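Local coordinates for protein fiber (Human adenovirus 26, PDB 6FJN) that forms the trimeric fibre of the virion and probably attaches the virus to host-cell receptors through its C-terminal knob, the domain described here, at residues A[22-27]-A[59-64]; A[107-112]-A[117-122]; A[128-131]-A[137-140]; A[156-161]-A[176-181]. All coordinates share one frame; numbering follows the deposited sequence.

Contact 1 (A[22-27]-A[59-64]); sequences SKLTLT and VKISLL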
loop_
_atom_site.group_PDB
_atom_site.type_symbol
_atom_site.label_atom_id
_atom_site.label_comp_id
_atom_site.label_asym_id
_atom_site.label_seq_id
_atom_site.Cartn_x
_atom_site.Cartn_y
_atom_site.Cartn_z
ATOM N N SER A 22 -13.271 21.353 -4.875
ATOM C CA SER A 22 -12.829 20.179 -4.117
ATOM C C SER A 22 -11.411 20.355 -3.616
ATOM O O SER A 22 -10.659 21.208 -4.152
ATOM C CB SER A 22 -12.962 18.935 -4.996
ATOM O OG SER A 22 -12.250 19.038 -6.213
ATOM N N LYS A 23 -11.028 19.571 -2.602
ATOM C CA LYS A 23 -9.675 19.483 -2.118
ATOM C C LYS A 23 -9.165 18.100 -2.471
ATOM O O LYS A 23 -9.639 17.088 -1.934
ATOM C CB LYS A 23 -9.564 19.688 -0.559
ATOM C CG LYS A 23 -8.159 19.321 0.042
ATOM C CD LYS A 23 -7.053 20.370 -0.163
ATOM C CE LYS A 23 -5.634 19.860 0.145
ATOM N NZ LYS A 23 -4.695 20.948 0.449
ATOM N N LEU A 24 -8.158 18.078 -3.333
ATOM C CA LEU A 24 -7.329 16.884 -3.531
ATOM C C LEU A 24 -6.197 16.939 -2.542
ATOM O O LEU A 24 -5.412 17.899 -2.556
ATOM C CB LEU A 24 -6.762 16.889 -4.950
ATOM C CG LEU A 24 -5.948 15.636 -5.312
ATOM C CD1 LEU A 24 -6.822 14.416 -5.497
ATOM C CD2 LEU A 24 -5.084 15.858 -6.559
ATOM N N THR A 25 -6.097 15.948 -1.647
ATOM C CA THR A 25 -4.951 15.835 -0.769
ATOM C C THR A 25 -4.011 14.836 -1.392
ATOM O O THR A 25 -4.367 13.673 -1.508
ATOM C CB THR A 25 -5.332 15.429 0.651
ATOM O OG1 THR A 25 -6.322 16.321 1.150
ATOM C CG2 THR A 25 -4.129 15.458 1.586
ATOM N N LEU A 26 -2.843 15.277 -1.844
ATOM C CA LEU A 26 -1.914 14.396 -2.536
ATOM C C LEU A 26 -0.517 14.680 -2.039
ATOM O O LEU A 26 -0.077 15.835 -2.081
ATOM C CB LEU A 26 -1.991 14.562 -4.066
ATOM C CG LEU A 26 -1.015 13.701 -4.864
ATOM C CD1 LEU A 26 -1.276 12.241 -4.686
ATOM C CD2 LEU A 26 -1.103 14.119 -6.335
ATOM N N THR A 27 0.200 13.620 -1.657
ATOM C CA THR A 27 1.580 13.710 -1.238
ATOM C C THR A 27 2.373 12.665 -1.985
ATOM O O THR A 27 1.988 11.479 -1.991
ATOM C CB THR A 27 1.668 13.445 0.280
ATOM O OG1 THR A 27 0.816 14.349 0.984
ATOM C CG2 THR A 27 3.069 13.620 0.833
ATOM N N VAL A 59 -15.683 10.012 -11.657
ATOM C CA VAL A 59 -14.947 11.331 -11.550
ATOM C C VAL A 59 -13.451 11.161 -11.823
ATOM O O VAL A 59 -12.760 10.431 -11.048
ATOM C CB VAL A 59 -15.092 12.045 -10.183
ATOM C CG1 VAL A 59 -14.357 13.391 -10.253
ATOM C CG2 VAL A 59 -16.570 12.258 -9.881
ATOM N N LYS A 60 -12.941 11.859 -12.851
ATOM C CA LYS A 60 -11.540 11.725 -13.168
ATOM C C LYS A 60 -10.798 13.014 -12.841
ATOM O O LYS A 60 -11.141 14.115 -13.374
ATOM C CB LYS A 60 -11.425 11.438 -14.659
ATOM C CG LYS A 60 -10.026 11.244 -15.207
ATOM C CD LYS A 60 -10.068 11.022 -16.720
ATOM C CE LYS A 60 -8.662 10.843 -17.242
ATOM N NZ LYS A 60 -8.783 10.411 -18.634
ATOM N N ILE A 61 -9.773 12.914 -12.047
ATOM C CA ILE A 61 -8.878 14.028 -11.683
ATOM C C ILE A 61 -7.590 13.848 -12.432
ATOM O O ILE A 61 -6.901 12.823 -12.275
ATOM C CB ILE A 61 -8.602 14.002 -10.174
ATOM C CG1 ILE A 61 -9.881 14.034 -9.344
ATOM C CG2 ILE A 61 -7.631 15.116 -9.776
ATOM C CD1 ILE A 61 -10.805 15.170 -9.675
ATOM N N SER A 62 -7.222 14.810 -13.269
ATOM C CA SER A 62 -6.046 14.689 -14.109
ATOM C C SER A 62 -4.920 15.624 -13.681
ATOM O O SER A 62 -5.126 16.838 -13.597
ATOM C CB SER A 62 -6.367 15.068 -15.531
ATOM O OG SER A 62 -7.309 14.138 -16.054
ATOM N N LEU A 63 -3.733 15.056 -13.428
ATOM C CA LEU A 63 -2.498 15.826 -13.250
ATOM C C LEU A 63 -1.653 15.578 -14.493
ATOM O O LEU A 63 -1.225 14.445 -14.747
ATOM C CB LEU A 63 -1.735 15.425 -12.005
ATOM C CG LEU A 63 -2.298 15.916 -10.661
ATOM C CD1 LEU A 63 -3.714 15.464 -10.350
ATOM C CD2 LEU A 63 -1.356 15.543 -9.546
ATOM N N LEU A 64 -1.445 16.636 -15.272
ATOM C CA LEU A 64 -0.654 16.563 -16.496
ATOM C C LEU A 64 0.628 17.330 -16.257
ATOM O O LEU A 64 0.589 18.424 -15.665
ATOM C CB LEU A 64 -1.419 17.264 -17.620
ATOM C CG LEU A 64 -2.859 16.791 -17.838
ATOM C CD1 LEU A 64 -3.488 17.601 -18.990
ATOM C CD2 LEU A 64 -2.935 15.315 -18.133
#

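Contact 2 (A[107-112]-A[117-122]); sequences AYPKPS and KNYSRT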
loop_
_atom_site.group_PDB
_atom_site.type_symbol
_atom_site.label_atom_id
_atom_site.label_comp_id
_atom_site.label_asym_id
_atom_site.label_seq_id
_atom_site.Cartn_x
_atom_site.Cartn_y
_atom_site.Cartn_z
ATOM N N ALA A 107 8.258 1.785 -17.834
ATOM C CA ALA A 107 7.246 1.012 -17.095
ATOM C C ALA A 107 5.859 1.379 -17.577
ATOM O O ALA A 107 4.932 0.534 -17.684
ATOM C CB ALA A 107 7.347 1.315 -15.616
ATOM N N TYR A 108 5.669 2.693 -17.798
ATOM C CA TYR A 108 4.326 3.241 -18.063
ATOM C C TYR A 108 4.369 4.072 -19.326
ATOM O O TYR A 108 4.429 5.313 -19.288
ATOM C CB TYR A 108 3.788 4.045 -16.870
ATOM C CG TYR A 108 4.104 3.457 -15.527
ATOM C CD1 TYR A 108 3.635 2.234 -15.140
ATOM C CD2 TYR A 108 4.888 4.153 -14.605
ATOM C CE1 TYR A 108 3.901 1.710 -13.885
ATOM C CE2 TYR A 108 5.165 3.643 -13.347
ATOM C CZ TYR A 108 4.674 2.429 -12.983
ATOM O OH TYR A 108 4.983 1.932 -11.733
ATOM N N PRO A 109 4.385 3.421 -20.489
ATOM C CA PRO A 109 4.514 4.171 -21.724
ATOM C C PRO A 109 3.214 4.874 -22.070
ATOM O O PRO A 109 2.131 4.432 -21.755
ATOM C CB PRO A 109 4.886 3.097 -22.750
ATOM C CG PRO A 109 4.313 1.843 -22.175
ATOM C CD PRO A 109 4.371 1.962 -20.710
ATOM N N LYS A 110 3.362 5.972 -22.790
ATOM C CA LYS A 110 2.219 6.648 -23.344
ATOM C C LYS A 110 1.493 5.721 -24.301
ATOM O O LYS A 110 2.105 4.855 -24.953
ATOM C CB LYS A 110 2.635 7.871 -24.168
ATOM C CG LYS A 110 3.462 8.882 -23.398
ATOM C CD LYS A 110 2.654 9.912 -22.682
ATOM C CE LYS A 110 2.834 11.255 -23.391
ATOM N NZ LYS A 110 1.677 12.078 -23.061
ATOM N N PRO A 111 0.190 5.928 -24.450
ATOM C CA PRO A 111 -0.513 5.124 -25.452
ATOM C C PRO A 111 0.023 5.330 -26.857
ATOM O O PRO A 111 0.491 6.434 -27.205
ATOM C CB PRO A 111 -1.928 5.654 -25.397
ATOM C CG PRO A 111 -2.044 6.344 -24.098
ATOM C CD PRO A 111 -0.699 6.926 -23.839
ATOM N N SER A 112 0.012 4.259 -27.620
ATOM C CA SER A 112 0.473 4.331 -28.993
ATOM C C SER A 112 -0.206 3.234 -29.772
ATOM O O SER A 112 -0.248 2.092 -29.306
ATOM C CB SER A 112 1.996 4.176 -29.026
ATOM O OG SER A 112 2.468 4.003 -30.344
ATOM N N LYS A 117 -3.508 -2.665 -26.896
ATOM C CA LYS A 117 -3.675 -2.825 -25.441
ATOM C C LYS A 117 -2.546 -2.115 -24.680
ATOM O O LYS A 117 -1.382 -2.363 -24.983
ATOM C CB LYS A 117 -3.739 -4.331 -25.079
ATOM C CG LYS A 117 -2.432 -5.143 -25.174
ATOM C CD LYS A 117 -1.715 -5.325 -23.830
ATOM C CE LYS A 117 -2.293 -6.468 -22.994
ATOM N NZ LYS A 117 -2.513 -6.057 -21.577
ATOM N N ASN A 118 -2.818 -1.183 -23.761
ATOM C CA ASN A 118 -1.708 -0.810 -22.922
ATOM C C ASN A 118 -1.695 -1.847 -21.815
ATOM O O ASN A 118 -2.611 -2.656 -21.567
ATOM C CB ASN A 118 -1.543 0.681 -22.430
ATOM C CG ASN A 118 -0.029 1.134 -22.371
ATOM O OD1 ASN A 118 0.877 0.288 -22.424
ATOM N ND2 ASN A 118 0.235 2.467 -22.246
ATOM N N TYR A 119 -0.531 -1.871 -21.303
ATOM C CA TYR A 119 -0.227 -2.756 -20.253
ATOM C C TYR A 119 -1.012 -2.448 -18.998
ATOM O O TYR A 119 -1.065 -1.294 -18.589
ATOM C CB TYR A 119 1.265 -2.550 -20.026
ATOM C CG TYR A 119 2.051 -3.009 -21.230
ATOM C CD1 TYR A 119 1.984 -4.325 -21.600
ATOM C CD2 TYR A 119 2.794 -2.134 -22.087
ATOM C CE1 TYR A 119 2.654 -4.830 -22.704
ATOM C CE2 TYR A 119 3.471 -2.637 -23.208
ATOM C CZ TYR A 119 3.385 -3.988 -23.485
ATOM O OH TYR A 119 4.026 -4.526 -24.581
ATOM N N SER A 120 -1.577 -3.473 -18.351
ATOM C CA SER A 120 -2.361 -3.234 -17.140
ATOM C C SER A 120 -1.524 -2.664 -15.997
ATOM O O SER A 120 -2.089 -2.063 -15.115
ATOM C CB SER A 120 -3.080 -4.508 -16.712
ATOM O OG SER A 120 -3.913 -4.995 -17.740
ATOM N N ARG A 121 -0.202 -2.877 -16.040
ATOM C CA ARG A 121 0.632 -2.356 -14.966
ATOM C C ARG A 121 0.643 -0.828 -14.908
ATOM O O ARG A 121 1.037 -0.253 -13.890
ATOM C CB ARG A 121 2.064 -2.869 -15.077
ATOM C CG ARG A 121 2.872 -2.281 -16.233
ATOM C CD ARG A 121 4.240 -2.919 -16.333
ATOM N NE ARG A 121 5.002 -2.269 -17.384
ATOM C CZ ARG A 121 6.113 -2.697 -17.910
ATOM N NH1 ARG A 121 6.766 -3.779 -17.476
ATOM N NH2 ARG A 121 6.612 -2.010 -18.932
ATOM N N THR A 122 0.174 -0.156 -15.953
ATOM C CA THR A 122 0.012 1.305 -15.954
ATOM C C THR A 122 -1.076 1.800 -15.033
ATOM O O THR A 122 -1.175 3.025 -14.874
ATOM C CB THR A 122 -0.225 1.833 -17.373
ATOM O OG1 THR A 122 -1.475 1.373 -17.864
ATOM C CG2 THR A 122 0.904 1.490 -18.334
#

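Contact 3 (A[128-131]-A[137-140]); sequences VYLG and PVII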
loop_
_atom_site.group_PDB
_atom_site.type_symbol
_atom_site.label_atom_id
_atom_site.label_comp_id
_atom_site.label_asym_id
_atom_site.label_seq_id
_atom_site.Cartn_x
_atom_site.Cartn_y
_atom_site.Cartn_z
ATOM N N VAL A 128 -11.547 2.535 -2.080
ATOM C CA VAL A 128 -11.562 3.455 -0.953
ATOM C C VAL A 128 -13.025 3.545 -0.500
ATOM O O VAL A 128 -13.894 2.899 -1.103
ATOM C CB VAL A 128 -10.956 4.820 -1.299
ATOM C CG1 VAL A 128 -9.485 4.680 -1.598
ATOM C CG2 VAL A 128 -11.693 5.494 -2.468
ATOM N N TYR A 129 -13.303 4.341 0.529
ATOM C CA TYR A 129 -14.629 4.236 1.167
ATOM C C TYR A 129 -15.204 5.629 1.387
ATOM O O TYR A 129 -14.577 6.510 2.018
ATOM C CB TYR A 129 -14.542 3.414 2.478
ATOM C CG TYR A 129 -14.267 1.996 2.118
ATOM C CD1 TYR A 129 -12.988 1.521 1.839
ATOM C CD2 TYR A 129 -15.320 1.093 1.937
ATOM C CE1 TYR A 129 -12.761 0.239 1.332
ATOM C CE2 TYR A 129 -15.078 -0.203 1.487
ATOM C CZ TYR A 129 -13.801 -0.595 1.168
ATOM O OH TYR A 129 -13.515 -1.886 0.692
ATOM N N LEU A 130 -16.401 5.835 0.848
ATOM C CA LEU A 130 -17.072 7.123 0.927
ATOM C C LEU A 130 -17.523 7.401 2.349
ATOM O O LEU A 130 -18.190 6.566 2.983
ATOM C CB LEU A 130 -18.274 7.144 -0.044
ATOM C CG LEU A 130 -18.706 8.610 -0.336
ATOM C CD1 LEU A 130 -18.287 9.059 -1.688
ATOM C CD2 LEU A 130 -20.020 9.032 0.114
ATOM N N GLY A 131 -17.201 8.590 2.831
ATOM C CA GLY A 131 -17.535 8.948 4.198
ATOM C C GLY A 131 -16.812 8.147 5.241
ATOM O O GLY A 131 -17.175 8.150 6.408
ATOM N N PRO A 137 -18.043 1.306 -0.616
ATOM C CA PRO A 137 -16.866 1.276 -1.469
ATOM C C PRO A 137 -16.986 2.182 -2.684
ATOM O O PRO A 137 -18.075 2.380 -3.276
ATOM C CB PRO A 137 -16.815 -0.151 -1.932
ATOM C CG PRO A 137 -18.245 -0.641 -1.873
ATOM C CD PRO A 137 -18.817 0.056 -0.666
ATOM N N VAL A 138 -15.854 2.716 -3.080
ATOM C CA VAL A 138 -15.651 3.503 -4.282
ATOM C C VAL A 138 -14.396 2.951 -4.912
ATOM O O VAL A 138 -13.357 2.839 -4.238
ATOM C CB VAL A 138 -15.497 4.982 -3.935
ATOM C CG1 VAL A 138 -15.052 5.796 -5.152
ATOM C CG2 VAL A 138 -16.767 5.564 -3.356
ATOM N N ILE A 139 -14.395 2.717 -6.213
ATOM C CA ILE A 139 -13.220 2.162 -6.876
ATOM C C ILE A 139 -12.321 3.359 -7.159
ATOM O O ILE A 139 -12.794 4.405 -7.650
ATOM C CB ILE A 139 -13.629 1.439 -8.169
ATOM C CG1 ILE A 139 -14.761 0.422 -7.906
ATOM C CG2 ILE A 139 -12.450 0.785 -8.822
ATOM C CD1 ILE A 139 -15.416 -0.031 -9.189
ATOM N N ILE A 140 -11.077 3.221 -6.799
ATOM C CA ILE A 140 -10.059 4.183 -7.222
ATOM C C ILE A 140 -9.215 3.524 -8.314
ATOM O O ILE A 140 -8.744 2.390 -8.156
ATOM C CB ILE A 140 -9.182 4.671 -6.066
ATOM C CG1 ILE A 140 -8.267 5.796 -6.532
ATOM C CG2 ILE A 140 -8.427 3.574 -5.327
ATOM C CD1 ILE A 140 -7.457 6.455 -5.430
#

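Contact 4 (A[156-161]-A[176-181]); sequences ITFTFT and FTFSYL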
loop_
_atom_site.group_PDB
_atom_site.type_symbol
_atom_site.label_atom_id
_atom_site.label_comp_id
_atom_site.label_asym_id
_atom_site.label_seq_id
_atom_site.Cartn_x
_atom_site.Cartn_y
_atom_site.Cartn_z
ATOM N N ILE A 156 -0.523 11.717 -14.165
ATOM C CA ILE A 156 -1.085 10.848 -13.114
ATOM C C ILE A 156 -2.529 11.211 -13.022
ATOM O O ILE A 156 -2.867 12.395 -12.838
ATOM C CB ILE A 156 -0.403 11.045 -11.731
ATOM C CG1 ILE A 156 1.122 10.869 -11.815
ATOM C CG2 ILE A 156 -1.034 10.119 -10.706
ATOM C CD1 ILE A 156 1.874 11.239 -10.553
ATOM N N THR A 157 -3.422 10.228 -13.179
ATOM C CA THR A 157 -4.845 10.510 -13.022
ATOM C C THR A 157 -5.424 9.632 -11.930
ATOM O O THR A 157 -4.975 8.489 -11.697
ATOM C CB THR A 157 -5.623 10.352 -14.336
ATOM O OG1 THR A 157 -5.640 8.978 -14.733
ATOM C CG2 THR A 157 -5.010 11.208 -15.438
ATOM N N PHE A 158 -6.428 10.167 -11.253
ATOM C CA PHE A 158 -7.160 9.482 -10.189
ATOM C C PHE A 158 -8.603 9.474 -10.583
ATOM O O PHE A 158 -9.218 10.559 -10.662
ATOM C CB PHE A 158 -6.991 10.227 -8.850
ATOM C CG PHE A 158 -5.572 10.468 -8.454
ATOM C CD1 PHE A 158 -4.846 9.531 -7.729
ATOM C CD2 PHE A 158 -4.931 11.650 -8.792
ATOM C CE1 PHE A 158 -3.524 9.727 -7.384
ATOM C CE2 PHE A 158 -3.614 11.846 -8.473
ATOM C CZ PHE A 158 -2.908 10.891 -7.771
ATOM N N THR A 159 -9.166 8.291 -10.835
ATOM C CA THR A 159 -10.573 8.181 -11.156
ATOM C C THR A 159 -11.262 7.475 -10.016
ATOM O O THR A 159 -10.737 6.501 -9.433
ATOM C CB THR A 159 -10.755 7.385 -12.459
ATOM O OG1 THR A 159 -10.066 8.051 -13.529
ATOM C CG2 THR A 159 -12.213 7.257 -12.877
ATOM N N PHE A 160 -12.463 7.949 -9.694
ATOM C CA PHE A 160 -13.289 7.359 -8.660
ATOM C C PHE A 160 -14.583 6.921 -9.323
ATOM O O PHE A 160 -15.237 7.757 -10.013
ATOM C CB PHE A 160 -13.545 8.384 -7.558
ATOM C CG PHE A 160 -12.284 8.823 -6.862
ATOM C CD1 PHE A 160 -11.527 9.860 -7.388
ATOM C CD2 PHE A 160 -11.789 8.128 -5.767
ATOM C CE1 PHE A 160 -10.342 10.217 -6.820
ATOM C CE2 PHE A 160 -10.596 8.512 -5.168
ATOM C CZ PHE A 160 -9.878 9.534 -5.712
ATOM N N THR A 161 -14.928 5.639 -9.190
ATOM C CA THR A 161 -16.066 5.067 -9.901
ATOM C C THR A 161 -16.877 4.241 -8.941
ATOM O O THR A 161 -16.279 3.460 -8.159
ATOM C CB THR A 161 -15.570 4.149 -11.061
ATOM O OG1 THR A 161 -14.618 4.829 -11.865
ATOM C CG2 THR A 161 -16.700 3.692 -11.942
ATOM N N PHE A 176 -5.625 6.732 0.462
ATOM C CA PHE A 176 -5.101 5.580 -0.261
ATOM C C PHE A 176 -3.611 5.725 -0.507
ATOM O O PHE A 176 -3.155 6.760 -1.049
ATOM C CB PHE A 176 -5.829 5.445 -1.600
ATOM C CG PHE A 176 -5.468 4.172 -2.338
ATOM C CD1 PHE A 176 -5.889 2.953 -1.881
ATOM C CD2 PHE A 176 -4.686 4.214 -3.497
ATOM C CE1 PHE A 176 -5.572 1.811 -2.535
ATOM C CE2 PHE A 176 -4.339 3.063 -4.172
ATOM C CZ PHE A 176 -4.767 1.853 -3.672
ATOM N N THR A 177 -2.858 4.712 -0.117
ATOM C CA THR A 177 -1.418 4.660 -0.299
ATOM C C THR A 177 -1.092 3.844 -1.532
ATOM O O THR A 177 -1.734 2.796 -1.806
ATOM C CB THR A 177 -0.751 4.076 0.925
ATOM O OG1 THR A 177 -0.925 5.060 1.981
ATOM C CG2 THR A 177 0.698 3.805 0.807
ATOM N N PHE A 178 -0.076 4.273 -2.272
ATOM C CA PHE A 178 0.329 3.590 -3.494
ATOM C C PHE A 178 1.775 3.877 -3.777
ATOM O O PHE A 178 2.402 4.728 -3.079
ATOM C CB PHE A 178 -0.568 4.022 -4.667
ATOM C CG PHE A 178 -0.493 5.479 -5.013
ATOM C CD1 PHE A 178 -1.210 6.423 -4.303
ATOM C CD2 PHE A 178 0.285 5.909 -6.076
ATOM C CE1 PHE A 178 -1.158 7.764 -4.647
ATOM C CE2 PHE A 178 0.361 7.257 -6.414
ATOM C CZ PHE A 178 -0.390 8.191 -5.692
ATOM N N SER A 179 2.368 3.227 -4.759
ATOM C CA SER A 179 3.692 3.605 -5.209
ATOM C C SER A 179 3.788 3.437 -6.705
ATOM O O SER A 179 2.915 2.786 -7.332
ATOM C CB SER A 179 4.798 2.799 -4.530
ATOM O OG SER A 179 4.867 1.475 -5.040
ATOM N N TYR A 180 4.822 4.020 -7.301
ATOM C CA TYR A 180 5.121 3.823 -8.713
ATOM C C TYR A 180 6.556 4.044 -8.975
ATOM O O TYR A 180 7.264 4.740 -8.236
ATOM C CB TYR A 180 4.230 4.740 -9.617
ATOM C CG TYR A 180 4.410 6.229 -9.328
ATOM C CD1 TYR A 180 5.361 6.977 -10.051
ATOM C CD2 TYR A 180 3.636 6.888 -8.409
ATOM C CE1 TYR A 180 5.501 8.325 -9.832
ATOM C CE2 TYR A 180 3.772 8.258 -8.185
ATOM C CZ TYR A 180 4.705 8.971 -8.909
ATOM O OH TYR A 180 4.813 10.308 -8.606
ATOM N N LEU A 181 7.024 3.451 -10.075
ATOM C CA LEU A 181 8.396 3.592 -10.520
ATOM C C LEU A 181 8.610 4.957 -11.137
ATOM O O LEU A 181 7.785 5.435 -11.874
ATOM C CB LEU A 181 8.730 2.518 -11.560
ATOM C CG LEU A 181 8.965 1.107 -11.026
ATOM C CD1 LEU A 181 7.963 0.515 -10.074
ATOM C CD2 LEU A 181 9.209 0.174 -12.221
#

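Contact 1 (A[22-27]-A[59-64])
L26 and L63 meet tip to tip, and here the contact is tightest: the methyl carbons L26 CD2 and L63 CD2 lie 3.5 Å apart, a close approach for two saturated carbons. L26 reaches this point with its CG opposite the backbone N (chi1 178°), which places the branch beside the carbonyl carbon, with CD2 reaching the partner. L63 turns its own CG the other way, opposite the carbonyl carbon (chi1 -75°), and its two methyls divide between L26 and L24. Its second methyl faces L24, with L63 CD1 4.1 Å from L24 CD2. The same L24 methyl serves I61 as well, at 4.2 Å from I61 CG2, but there the two side chains slide past each other in opposite directions and the packing is looser. Four buried aliphatic groups thus make the whole contact, and the backbones stay well apart, with the strand axes no closer than 10.8 Å. Neighbours in the core complete the packing: V39 lies against L24 and L26, and F158 against L26. On the outer side of strand 58-65, K60 is exposed to solvent and S62 partly so; S62 also packs on T157, and K60 NZ forms a salt bridge with E147. T27, on the far side of strand 22-31, packs instead on L181 of the second subunit. Crossing at -57°, the two strands belong to different sheets, and their alternating inward residues form the face-to-face hydrophobic packing of the antiparallel beta-sandwich of the adenovirus fibre knob.

Contact 2 (A[107-112]-A[117-122])
R121 reaches across to A107 and grips its carbonyl. From CB the side chain sets out with CG wedged between the backbone N and the carbonyl carbon (chi1 71°), then runs extended to NE. R121 CG and R121 CD each lie 3.8 Å from A107 O. NE gives the main hydrogen bond, 2.8 Å to A107 O, in the carbonyl plane on a lone pair although the oxygen is tilted 29° from the guanidinium plane. Beyond CZ, NH2 adds a weak bond to the same A107 O, and A107 CA lies over one guanidinium face, 3.6 Å from NH2. NH1 bonds instead to D9 O and T25 OG1 of the third subunit. Both segments lie in the long FG loop between strands 89-90 and 123-129, where 120-122 forms a short 3-10 turn. At the other end N118 ND2 donates to P109 O at 2.8 Å, with the oxygen almost in the amide plane, and N118 OD1 accepts from Y119 N. P109 CG meets the Y119 ring edge, 4.3 Å from Y119 CD2. The Y108 ring approaches T122 and R121 obliquely (Y108 CE1 to R121 O, 3.5 Å), A107 CB lies over one ring face, and Y108 OH bonds to L181 N.

Contact 3 (A[128-131]-A[137-140])
V128 and V138 face the same side of the sheet but are rotated differently. V128 holds CG1 opposite its carbonyl carbon (chi1 -66°), leaving CG2 over the partner strand, 4.1 Å from V138 CB. V138, with CG1 opposite its backbone N (chi1 171°), swings CG2 toward the turn, where it lies 4.0 Å from L130 CB. The other V128 methyl, CG1, reaches diagonally across to I140 CG2 on the partner strand, also at 4.0 Å. Between these side chains the backbones pair as an antiparallel hydrogen-bonded pair: V128 N donates to V138 O at 2.8 Å, and V138 N returns a bond of the same length to V128 O. The next pair, Y129 with P137, is non-hydrogen-bonded, a position at which proline's missing N-H forfeits no bond to strand 123-129. There P137 CA makes a C-H...O contact with V128 O at 3.4 Å, while P137 CB sits 3.8 Å from Y129 CE2. Y129 and P137 occupy the sheet face opposite the valines, and Y129 also packs on I125 of the second subunit. This is the loop end of the G-H hairpin, where strand 123-129 runs into the connection to strand 137-144. Its chemistry divides cleanly: the paired bonds satisfy the N-H and C=O of both valines and set the register, while the aliphatic V128, V138 and I140 face the aromatic F160 and F176 of the domain interior.

Contact 4 (A[156-161]-A[176-181])
The rings of F158 and F178 meet with their side chains at about a right angle: F178 CZ comes to the edge of the F158 ring, close to its plane, and stands 3.9 Å from F158 CE1. Seen from F178 the approach is oblique, and F178 CE1 follows at 4.1 Å from the same F158 CE1. Another part of the F178 edge is met in plane by the carbonyl oxygen of its own strand, F176 O, 3.8 Å from F178 CD1. The Y180 ring is touched at its hydroxyl end, where I156 CD1 lies 3.6 Å from Y180 OH and 4.0 Å from Y180 CZ, and its ring also meets that of F144 with the planes at about 35°. Both aromatics point inward from alternate positions of strand 176-181 and share a first torsion that sets CG between the backbone N and the carbonyl carbon (chi1 63° for F178, 59° for Y180). I156 answers with an extended chain ending in CD1. Strand 154-161 belongs to the GHID sheet and strand 176-181 is the J strand of the ABCJ sheet, so these two points of contact bridge the two layers of the knob sandwich. The buried hydroxyl of Y180 is satisfied beyond the segments, by a hydrogen bond with F101 O. On the other side of the J strand, S179 OG is hydrogen-bonded to T177 OG1 of the third subunit. The Y180 side chain lies about 4 Å from that of T182, which contacts L-glutamate in a structure of this protein, although none is bound here.

Contacts 1 and 4 form the buried core: each joins the two sheets of the sandwich by side chains alone, aliphatic in contact 1 and largely aromatic in contact 4. Strands 58-65 and 154-161 are neighbours in one sheet, so the two contacts are stitched together by backbone bonds such as I61 N to F158 O. Contact 3 lies within that sheet, at its other edge, and pairs backbones directly; its I139 N bonds to T161 O of contact 4. Contact 2 is the most peripheral, a partly exposed loop whose polar side chains grip carbonyls. It approaches contact 4 near the end of strand 176-181, and both face the third subunit.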